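Local atomic coordinates of Pre-mRNA-splicing factor SAD1 (Saccharomyces cerevisiae, PDB entry 4MSX), a protein that promotes assembly of newly made U4 snRNA into the U4/U6 snRNP and is required for pre-mRNA splicing. Residues 66-76 / 145-155. Sequence-based numbering, arbitrary orientation.
Sequences LETVVREKLDF and VQLLNSIKFAA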
loop_
_atom_site.group_PDB
_atom_site.type_symbol
_atom_site.label_atom_id
_atom_site.label_comp_id
_atom_site.label_asym_id
_atom_site.label_seq_id
_atom_site.Cartn_x
_atom_site.Cartn_y
_atom_site.Cartn_z
ATOM N N LEU A 66 26.576 -5.118 -23.263
ATOM C CA LEU A 66 25.684 -4.263 -22.451
ATOM C C LEU A 66 24.869 -3.343 -23.320
ATOM O O LEU A 66 23.752 -2.987 -22.962
ATOM C CB LEU A 66 26.440 -3.499 -21.354
ATOM C CG LEU A 66 27.005 -4.405 -20.253
ATOM C CD1 LEU A 66 27.523 -3.559 -19.098
ATOM C CD2 LEU A 66 25.996 -5.403 -19.746
ATOM N N GLU A 67 25.375 -2.983 -24.486
ATOM C CA GLU A 67 24.557 -2.202 -25.406
ATOM C C GLU A 67 23.328 -2.969 -25.905
ATOM O O GLU A 67 22.456 -2.370 -26.550
ATOM C CB GLU A 67 25.373 -1.710 -26.605
ATOM C CG GLU A 67 25.887 -2.840 -27.497
ATOM C CD GLU A 67 26.625 -2.331 -28.769
ATOM O OE1 GLU A 67 27.695 -1.663 -28.655
ATOM O OE2 GLU A 67 26.119 -2.615 -29.880
ATOM N N THR A 68 23.250 -4.278 -25.662
ATOM C CA THR A 68 22.051 -5.017 -26.127
ATOM C C THR A 68 20.886 -4.969 -25.105
ATOM O O THR A 68 19.754 -5.385 -25.416
ATOM C CB THR A 68 22.313 -6.483 -26.431
ATOM O OG1 THR A 68 22.714 -7.212 -25.252
ATOM C CG2 THR A 68 23.446 -6.603 -27.536
ATOM N N VAL A 69 21.186 -4.503 -23.896
ATOM C CA VAL A 69 20.180 -4.484 -22.815
ATOM C C VAL A 69 19.090 -3.488 -23.164
ATOM O O VAL A 69 19.380 -2.438 -23.702
ATOM C CB VAL A 69 20.868 -4.180 -21.462
ATOM C CG1 VAL A 69 19.862 -3.824 -20.380
ATOM C CG2 VAL A 69 21.620 -5.396 -21.034
ATOM N N VAL A 70 17.816 -3.825 -22.907
ATOM C CA VAL A 70 16.736 -2.898 -23.216
ATOM C C VAL A 70 15.903 -2.667 -21.919
ATOM O O VAL A 70 15.024 -3.453 -21.571
ATOM C CB VAL A 70 15.807 -3.411 -24.374
ATOM C CG1 VAL A 70 14.807 -2.287 -24.764
ATOM C CG2 VAL A 70 16.635 -3.788 -25.606
ATOM N N ARG A 71 16.228 -1.616 -21.194
ATOM C CA ARG A 71 15.589 -1.374 -19.895
ATOM C C ARG A 71 14.073 -1.271 -20.001
ATOM O O ARG A 71 13.360 -1.745 -19.124
ATOM C CB ARG A 71 16.193 -0.126 -19.249
ATOM C CG ARG A 71 17.598 -0.413 -18.730
ATOM C CD ARG A 71 18.170 0.733 -17.914
ATOM N NE ARG A 71 18.149 1.951 -18.713
ATOM C CZ ARG A 71 18.347 3.166 -18.220
ATOM N NH1 ARG A 71 18.585 3.320 -16.923
ATOM N NH2 ARG A 71 18.261 4.225 -19.016
ATOM N N GLU A 72 13.577 -0.674 -21.081
ATOM C CA GLU A 72 12.150 -0.468 -21.243
ATOM C C GLU A 72 11.390 -1.798 -21.252
ATOM O O GLU A 72 10.184 -1.790 -21.068
ATOM C CB GLU A 72 11.842 0.303 -22.537
ATOM C CG GLU A 72 12.381 1.760 -22.579
ATOM C CD GLU A 72 13.928 1.893 -22.792
ATOM O OE1 GLU A 72 14.636 0.886 -23.102
ATOM O OE2 GLU A 72 14.435 3.038 -22.636
ATOM N N LYS A 73 12.066 -2.936 -21.464
ATOM C CA LYS A 73 11.344 -4.199 -21.527
ATOM C C LYS A 73 11.359 -4.870 -20.163
ATOM O O LYS A 73 10.802 -5.936 -19.997
ATOM C CB LYS A 73 11.980 -5.114 -22.599
ATOM C CG LYS A 73 11.559 -4.636 -23.997
ATOM C CD LYS A 73 11.961 -5.614 -25.082
ATOM C CE LYS A 73 11.768 -5.003 -26.461
ATOM N NZ LYS A 73 10.448 -4.313 -26.577
ATOM N N LEU A 74 12.030 -4.268 -19.182
ATOM C CA LEU A 74 12.266 -4.982 -17.920
ATOM C C LEU A 74 11.180 -4.623 -16.882
ATOM O O LEU A 74 11.082 -3.460 -16.453
ATOM C CB LEU A 74 13.633 -4.610 -17.350
ATOM C CG LEU A 74 14.746 -4.837 -18.394
ATOM C CD1 LEU A 74 16.071 -4.503 -17.737
ATOM C CD2 LEU A 74 14.674 -6.331 -18.875
ATOM N N ASP A 75 10.430 -5.618 -16.439
ATOM C CA ASP A 75 9.394 -5.398 -15.369
ATOM C C ASP A 75 9.641 -6.449 -14.304
ATOM O O ASP A 75 9.659 -7.654 -14.591
ATOM C CB ASP A 75 7.977 -5.558 -15.940
ATOM C CG ASP A 75 6.878 -5.201 -14.913
ATOM O OD1 ASP A 75 6.983 -5.611 -13.733
ATOM O OD2 ASP A 75 5.918 -4.479 -15.281
ATOM N N PHE A 76 9.950 -6.012 -13.092
ATOM C CA PHE A 76 10.248 -6.954 -12.019
ATOM C C PHE A 76 9.061 -7.156 -11.028
ATOM O O PHE A 76 9.206 -7.743 -9.967
ATOM C CB PHE A 76 11.474 -6.443 -11.288
ATOM C CG PHE A 76 12.712 -6.473 -12.164
ATOM C CD1 PHE A 76 13.234 -7.700 -12.570
ATOM C CD2 PHE A 76 13.300 -5.296 -12.606
ATOM C CE1 PHE A 76 14.395 -7.751 -13.394
ATOM C CE2 PHE A 76 14.441 -5.312 -13.436
ATOM C CZ PHE A 76 14.999 -6.544 -13.818
ATOM N N VAL A 145 29.050 -0.160 -12.820
ATOM C CA VAL A 145 28.428 0.042 -14.129
ATOM C C VAL A 145 27.047 0.632 -13.976
ATOM O O VAL A 145 26.169 -0.010 -13.409
ATOM C CB VAL A 145 28.303 -1.308 -14.911
ATOM C CG1 VAL A 145 27.810 -1.062 -16.332
ATOM C CG2 VAL A 145 29.626 -2.030 -14.906
ATOM N N GLN A 146 26.867 1.840 -14.495
ATOM C CA GLN A 146 25.645 2.598 -14.336
ATOM C C GLN A 146 24.400 1.816 -14.805
ATOM O O GLN A 146 23.360 1.779 -14.135
ATOM C CB GLN A 146 25.749 3.856 -15.184
ATOM C CG GLN A 146 24.602 4.830 -14.995
ATOM C CD GLN A 146 25.027 6.087 -14.236
ATOM O OE1 GLN A 146 26.192 6.224 -13.825
ATOM N NE2 GLN A 146 24.081 7.014 -14.046
ATOM N N LEU A 147 24.489 1.229 -15.991
ATOM C CA LEU A 147 23.372 0.444 -16.522
ATOM C C LEU A 147 22.997 -0.671 -15.553
ATOM O O LEU A 147 21.809 -0.910 -15.279
ATOM C CB LEU A 147 23.732 -0.167 -17.883
ATOM C CG LEU A 147 22.572 -0.967 -18.503
ATOM C CD1 LEU A 147 21.475 -0.054 -19.051
ATOM C CD2 LEU A 147 23.140 -1.854 -19.618
ATOM N N LEU A 148 23.993 -1.387 -15.062
ATOM C CA LEU A 148 23.727 -2.520 -14.192
ATOM C C LEU A 148 23.202 -2.092 -12.800
ATOM O O LEU A 148 22.304 -2.755 -12.229
ATOM C CB LEU A 148 24.961 -3.391 -14.062
ATOM C CG LEU A 148 25.406 -4.050 -15.393
ATOM C CD1 LEU A 148 26.532 -5.064 -15.174
ATOM C CD2 LEU A 148 24.219 -4.708 -16.093
ATOM N N ASN A 149 23.771 -1.020 -12.242
ATOM C CA ASN A 149 23.264 -0.486 -10.981
ATOM C C ASN A 149 21.774 -0.184 -11.141
ATOM O O ASN A 149 20.979 -0.481 -10.271
ATOM C CB ASN A 149 23.972 0.837 -10.598
ATOM C CG ASN A 149 25.426 0.635 -10.159
ATOM O OD1 ASN A 149 25.797 -0.421 -9.622
ATOM N ND2 ASN A 149 26.259 1.661 -10.385
ATOM N N SER A 150 21.443 0.494 -12.226
ATOM C CA SER A 150 20.083 0.907 -12.535
ATOM C C SER A 150 19.154 -0.311 -12.547
ATOM O O SER A 150 18.067 -0.285 -11.978
ATOM C CB SER A 150 20.107 1.535 -13.922
ATOM O OG SER A 150 18.843 1.920 -14.392
ATOM N N ILE A 151 19.585 -1.403 -13.192
ATOM C CA ILE A 151 18.721 -2.586 -13.298
ATOM C C ILE A 151 18.581 -3.308 -11.994
ATOM O O ILE A 151 17.479 -3.716 -11.605
ATOM C CB ILE A 151 19.259 -3.588 -14.411
ATOM C CG1 ILE A 151 19.014 -2.957 -15.770
ATOM C CG2 ILE A 151 18.552 -4.937 -14.304
ATOM C CD1 ILE A 151 19.874 -3.656 -16.899
ATOM N N LYS A 152 19.674 -3.393 -11.247
ATOM C CA LYS A 152 19.618 -4.071 -9.967
ATOM C C LYS A 152 18.699 -3.229 -9.017
ATOM O O LYS A 152 17.969 -3.777 -8.175
ATOM C CB LYS A 152 21.006 -4.142 -9.347
ATOM C CG LYS A 152 21.094 -5.015 -8.109
ATOM C CD LYS A 152 22.550 -5.122 -7.674
ATOM C CE LYS A 152 22.718 -5.898 -6.390
ATOM N NZ LYS A 152 24.174 -6.050 -6.036
ATOM N N PHE A 153 18.738 -1.916 -9.175
ATOM C CA PHE A 153 17.902 -1.048 -8.320
ATOM C C PHE A 153 16.390 -1.224 -8.671
ATOM O O PHE A 153 15.518 -1.168 -7.784
ATOM C CB PHE A 153 18.288 0.375 -8.527
ATOM C CG PHE A 153 17.695 1.324 -7.501
ATOM C CD1 PHE A 153 16.381 1.764 -7.618
ATOM C CD2 PHE A 153 18.475 1.780 -6.442
ATOM C CE1 PHE A 153 15.841 2.672 -6.687
ATOM C CE2 PHE A 153 17.932 2.704 -5.491
ATOM C CZ PHE A 153 16.634 3.143 -5.637
ATOM N N ALA A 154 16.081 -1.426 -9.958
ATOM C CA ALA A 154 14.704 -1.670 -10.388
ATOM C C ALA A 154 14.155 -2.960 -9.781
ATOM O O ALA A 154 12.937 -3.062 -9.497
ATOM C CB ALA A 154 14.609 -1.740 -11.957
ATOM N N ALA A 155 15.031 -3.956 -9.604
ATOM C CA ALA A 155 14.637 -5.229 -8.992
ATOM C C ALA A 155 14.555 -5.163 -7.453
ATOM O O ALA A 155 13.763 -5.895 -6.833
ATOM C CB ALA A 155 15.632 -6.365 -9.405
HETATM O O HOH W 1 11.651 -7.284 -7.768
#
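With CG of Leu147 anti to the backbone N (chi1 -178°), the branched end of this leucine is carried toward segment 66-76, and the bend of the Arg71 chain at chi3 (-56°) brings the guanidinium to Ser150. CD1 of Leu147 packs against Arg71 CD at 3.6 Å, while its CD2 meets Val69 CB at 3.7 Å, tip to tip. Past CD1, Arg71 NH1 donates to Ser150 OG over 2.9 Å; the hydroxyl oxygen lies at the guanidinium edge, in its plane, although the bond is bent (144°). A methionine in place of Arg71 has no N-H to offer and would probably leave Ser150 OG without this donor. Ile151 continues the apolar row: its CD1 presses on Val69 CG1 at 3.5 Å, tighter than usual for two carbons, and its CG1 touches Leu74 CD1 where the two side chains cross at about a right angle. Further along, Phe76 lays one ring face on the last turn of the helix, with Ala155 CB 4.0 Å from the ring centroid in a CH-pi contact, and a water joins the carbonyl oxygens of Phe76 and Ala155, its bond to Phe76 weak. Phe130 of strand 130-132 also packs on Leu148 and Ile151. The arrangement is a loop with short 3-10 turns, ahead of strand 91-94, packed along helix 146-155 in what is predicted to be a degenerate UBP-type zinc finger, with the Leu74 side chain about 8 Å from the bound zinc ion.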